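Local coordinates for D-3-phosphoglycerate dehydrogenase (PDB 2EKL), which probably catalyses the NAD-dependent oxidation of D-3-phosphoglycerate, a step of serine biosynthesis, as a D-2-hydroxyacid dehydrogenase, at residues Leu69-Ile77 with Thr299-Leu310. Numbering follows the deposited sequence.
Sequences LKIIARAGI and TTQNLLNAMKEL
In the smaller of the two lobes of this D-2-hydroxyacid dehydrogenase, the C-terminal helix 289-309 packs on a parallel sheet, and Ile71 of strand 71-74 meets Leu303, Ala306, Met307 and Leu310 there. Strand and helix run almost exactly antiparallel, at 172°, with their axes 8.9 Å apart. Ile71 works with both branches. Its CG2 points at Leu303 CD1, 3.5 Å away. The longer branch lies beside the backbone N (chi1 -58°) and stretches out at chi2, so that Ile71 CD1 reaches Ala306 CB and Met307 CG, each at 3.7 Å, with the methionine side chain crossing it at about a right angle. Leu310 slides past in the opposite direction, its CD1 3.6 Å from Ile71 CD1, and also touches the aliphatic base of Lys70. From there the Lys70 chain turns off, and NZ forms a salt bridge with Asp48.

Toward the end of the strand and just past it, the backbones draw closer where the side chains facing the helix are alanines: the CA atoms of Ala73 and Leu303 are 6.6 Å apart, and those of Ala75 and Thr299 5.6 Å. Thr299 sets OG1 against Ala75 CA at 3.5 Å, but its hydroxyl bonds back to the carbonyl of Val295, one turn earlier in the helix. Ala75 centres an inverse gamma turn just after the strand, and the chain continues to Ile77, which touches the bound NAD. Strands 49-52 and 93-95 flank strand 71-74 and share the helix: Leu303 and Met307 also rest on Ile49, Asn302 on Val95, while Thr299 and Thr300 lean on Leu18 of helix 16-24.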
loop_
_atom_site.group_PDB
_atom_site.type_symbol
_atom_site.label_atom_id
_atom_site.label_comp_id
_atom_site.label_asym_id
_atom_site.label_seq_id
_atom_site.Cartn_x
_atom_site.Cartn_y
_atom_site.Cartn_z
ATOM N N LEU A 69 -10.128 -36.333 -25.814
ATOM C CA LEU A 69 -10.193 -35.349 -24.737
ATOM C C LEU A 69 -11.529 -35.341 -23.999
ATOM O O LEU A 69 -12.591 -35.257 -24.616
ATOM C CB LEU A 69 -9.913 -33.946 -25.278
ATOM C CG LEU A 69 -8.457 -33.587 -25.580
ATOM C CD1 LEU A 69 -8.394 -32.186 -26.170
ATOM C CD2 LEU A 69 -7.629 -33.667 -24.302
ATOM N N LYS A 70 -11.456 -35.423 -22.672
ATOM C CA LYS A 70 -12.640 -35.421 -21.818
ATOM C C LYS A 70 -12.546 -34.307 -20.777
ATOM O O LYS A 70 -13.562 -33.817 -20.281
ATOM C CB LYS A 70 -12.779 -36.770 -21.110
ATOM C CG LYS A 70 -12.919 -37.950 -22.056
ATOM C CD LYS A 70 -12.825 -39.270 -21.311
ATOM C CE LYS A 70 -12.916 -40.450 -22.268
ATOM N NZ LYS A 70 -11.823 -40.435 -23.286
ATOM N N ILE A 71 -11.319 -33.914 -20.443
ATOM C CA ILE A 71 -11.096 -32.855 -19.461
ATOM C C ILE A 71 -9.924 -31.978 -19.871
ATOM O O ILE A 71 -8.878 -32.475 -20.295
ATOM C CB ILE A 71 -10.771 -33.420 -18.051
ATOM C CG1 ILE A 71 -11.900 -34.324 -17.559
ATOM C CG2 ILE A 71 -10.574 -32.268 -17.063
ATOM C CD1 ILE A 71 -11.601 -34.993 -16.229
ATOM N N ILE A 72 -10.117 -30.670 -19.748
ATOM C CA ILE A 72 -9.077 -29.696 -20.048
ATOM C C ILE A 72 -8.856 -28.962 -18.731
ATOM O O ILE A 72 -9.795 -28.401 -18.167
ATOM C CB ILE A 72 -9.529 -28.673 -21.113
ATOM C CG1 ILE A 72 -9.651 -29.349 -22.478
ATOM C CG2 ILE A 72 -8.535 -27.524 -21.179
ATOM C CD1 ILE A 72 -10.199 -28.433 -23.566
ATOM N N ALA A 73 -7.626 -28.985 -18.234
ATOM C CA ALA A 73 -7.317 -28.317 -16.976
ATOM C C ALA A 73 -6.370 -27.152 -17.188
ATOM O O ALA A 73 -5.301 -27.304 -17.777
ATOM C CB ALA A 73 -6.705 -29.309 -15.989
ATOM N N ARG A 74 -6.778 -25.982 -16.708
ATOM C CA ARG A 74 -5.970 -24.776 -16.812
ATOM C C ARG A 74 -5.488 -24.434 -15.408
ATOM O O ARG A 74 -6.283 -24.063 -14.549
ATOM C CB ARG A 74 -6.808 -23.621 -17.368
ATOM C CG ARG A 74 -6.162 -22.246 -17.234
ATOM C CD ARG A 74 -4.925 -22.119 -18.094
ATOM N NE ARG A 74 -4.196 -20.880 -17.831
ATOM C CZ ARG A 74 -4.647 -19.660 -18.103
ATOM N NH1 ARG A 74 -5.841 -19.494 -18.655
ATOM N NH2 ARG A 74 -3.897 -18.602 -17.827
ATOM N N ALA A 75 -4.189 -24.579 -15.170
ATOM C CA ALA A 75 -3.634 -24.273 -13.859
ATOM C C ALA A 75 -3.441 -22.763 -13.775
ATOM O O ALA A 75 -2.318 -22.264 -13.823
ATOM C CB ALA A 75 -2.301 -24.995 -13.666
ATOM N N GLY A 76 -4.557 -22.050 -13.670
ATOM C CA GLY A 76 -4.525 -20.599 -13.594
ATOM C C GLY A 76 -5.854 -20.040 -13.120
ATOM O O GLY A 76 -6.786 -20.790 -12.837
ATOM N N ILE A 77 -5.950 -18.717 -13.050
ATOM C CA ILE A 77 -7.163 -18.065 -12.583
ATOM C C ILE A 77 -8.089 -17.644 -13.721
ATOM O O ILE A 77 -9.158 -17.086 -13.480
ATOM C CB ILE A 77 -6.813 -16.825 -11.737
ATOM C CG1 ILE A 77 -6.051 -15.811 -12.595
ATOM C CG2 ILE A 77 -5.971 -17.242 -10.536
ATOM C CD1 ILE A 77 -5.630 -14.564 -11.854
ATOM N N THR A 299 -6.882 -26.290 -8.806
ATOM C CA THR A 299 -6.897 -26.891 -10.130
ATOM C C THR A 299 -6.823 -28.407 -9.970
ATOM O O THR A 299 -7.500 -29.149 -10.679
ATOM C CB THR A 299 -5.717 -26.388 -10.988
ATOM O OG1 THR A 299 -5.824 -24.968 -11.160
ATOM C CG2 THR A 299 -5.731 -27.055 -12.364
ATOM N N THR A 300 -6.009 -28.859 -9.022
ATOM C CA THR A 300 -5.866 -30.291 -8.763
ATOM C C THR A 300 -7.171 -30.879 -8.225
ATOM O O THR A 300 -7.631 -31.925 -8.691
ATOM C CB THR A 300 -4.741 -30.561 -7.744
ATOM O OG1 THR A 300 -3.500 -30.092 -8.280
ATOM C CG2 THR A 300 -4.626 -32.065 -7.448
ATOM N N GLN A 301 -7.778 -30.207 -7.255
ATOM C CA GLN A 301 -9.022 -30.710 -6.688
ATOM C C GLN A 301 -10.175 -30.691 -7.686
ATOM O O GLN A 301 -10.983 -31.626 -7.727
ATOM C CB GLN A 301 -9.406 -29.919 -5.437
ATOM C CG GLN A 301 -10.543 -30.574 -4.664
ATOM C CD GLN A 301 -10.286 -32.055 -4.412
ATOM O OE1 GLN A 301 -9.320 -32.426 -3.742
ATOM N NE2 GLN A 301 -11.150 -32.909 -4.958
ATOM N N ASN A 302 -10.265 -29.637 -8.491
ATOM C CA ASN A 302 -11.334 -29.560 -9.480
ATOM C C ASN A 302 -11.134 -30.613 -10.564
ATOM O O ASN A 302 -12.102 -31.154 -11.103
ATOM C CB ASN A 302 -11.407 -28.159 -10.102
ATOM C CG ASN A 302 -11.978 -27.131 -9.141
ATOM O OD1 ASN A 302 -12.714 -27.480 -8.217
ATOM N ND2 ASN A 302 -11.660 -25.858 -9.363
ATOM N N LEU A 303 -9.875 -30.907 -10.877
ATOM C CA LEU A 303 -9.570 -31.919 -11.879
ATOM C C LEU A 303 -9.992 -33.287 -11.357
ATOM O O LEU A 303 -10.584 -34.087 -12.086
ATOM C CB LEU A 303 -8.072 -31.927 -12.197
ATOM C CG LEU A 303 -7.581 -33.043 -13.123
ATOM C CD1 LEU A 303 -8.378 -33.023 -14.417
ATOM C CD2 LEU A 303 -6.089 -32.863 -13.396
ATOM N N LEU A 304 -9.691 -33.553 -10.090
ATOM C CA LEU A 304 -10.050 -34.831 -9.481
ATOM C C LEU A 304 -11.564 -35.020 -9.430
ATOM O O LEU A 304 -12.067 -36.115 -9.688
ATOM C CB LEU A 304 -9.479 -34.936 -8.065
ATOM C CG LEU A 304 -7.964 -35.118 -7.926
ATOM C CD1 LEU A 304 -7.603 -35.229 -6.461
ATOM C CD2 LEU A 304 -7.521 -36.366 -8.671
ATOM N N ASN A 305 -12.289 -33.956 -9.097
ATOM C CA ASN A 305 -13.744 -34.044 -9.029
ATOM C C ASN A 305 -14.320 -34.371 -10.403
ATOM O O ASN A 305 -15.232 -35.196 -10.522
ATOM C CB ASN A 305 -14.347 -32.734 -8.521
ATOM C CG ASN A 305 -15.848 -32.836 -8.298
ATOM O OD1 ASN A 305 -16.314 -33.632 -7.478
ATOM N ND2 ASN A 305 -16.613 -32.037 -9.034
ATOM N N ALA A 306 -13.787 -33.722 -11.436
ATOM C CA ALA A 306 -14.235 -33.956 -12.806
ATOM C C ALA A 306 -13.933 -35.397 -13.216
ATOM O O ALA A 306 -14.720 -36.035 -13.918
ATOM C CB ALA A 306 -13.546 -32.989 -13.755
ATOM N N MET A 307 -12.784 -35.907 -12.784
ATOM C CA MET A 307 -12.409 -37.278 -13.104
ATOM C C MET A 307 -13.347 -38.254 -12.397
ATOM O O MET A 307 -13.757 -39.266 -12.974
ATOM C CB MET A 307 -10.960 -37.544 -12.686
ATOM C CG MET A 307 -9.936 -36.785 -13.514
ATOM S SD MET A 307 -8.257 -36.991 -12.886
ATOM C CE MET A 307 -7.839 -38.585 -13.578
ATOM N N LYS A 308 -13.701 -37.946 -11.153
ATOM C CA LYS A 308 -14.592 -38.818 -10.395
ATOM C C LYS A 308 -15.975 -38.865 -11.036
ATOM O O LYS A 308 -16.592 -39.927 -11.124
ATOM C CB LYS A 308 -14.714 -38.342 -8.945
ATOM C CG LYS A 308 -15.629 -39.215 -8.096
ATOM C CD LYS A 308 -15.600 -38.811 -6.632
ATOM C CE LYS A 308 -14.235 -39.064 -6.013
ATOM N NZ LYS A 308 -14.228 -38.769 -4.552
ATOM N N GLU A 309 -16.461 -37.715 -11.484
ATOM C CA GLU A 309 -17.770 -37.662 -12.123
ATOM C C GLU A 309 -17.772 -38.490 -13.404
ATOM O O GLU A 309 -18.812 -38.997 -13.828
ATOM C CB GLU A 309 -18.149 -36.215 -12.434
ATOM C CG GLU A 309 -18.444 -35.378 -11.196
ATOM C CD GLU A 309 -19.723 -35.799 -10.489
ATOM O OE1 GLU A 309 -20.438 -36.682 -11.011
ATOM O OE2 GLU A 309 -20.018 -35.241 -9.412
ATOM N N LEU A 310 -16.599 -38.631 -14.013
ATOM C CA LEU A 310 -16.467 -39.402 -15.244
ATOM C C LEU A 310 -16.205 -40.876 -14.957
ATOM O O LEU A 310 -16.087 -41.683 -15.880
ATOM C CB LEU A 310 -15.337 -38.824 -16.106
ATOM C CG LEU A 310 -15.655 -37.488 -16.783
ATOM C CD1 LEU A 310 -14.404 -36.923 -17.434
ATOM C CD2 LEU A 310 -16.755 -37.692 -17.817
#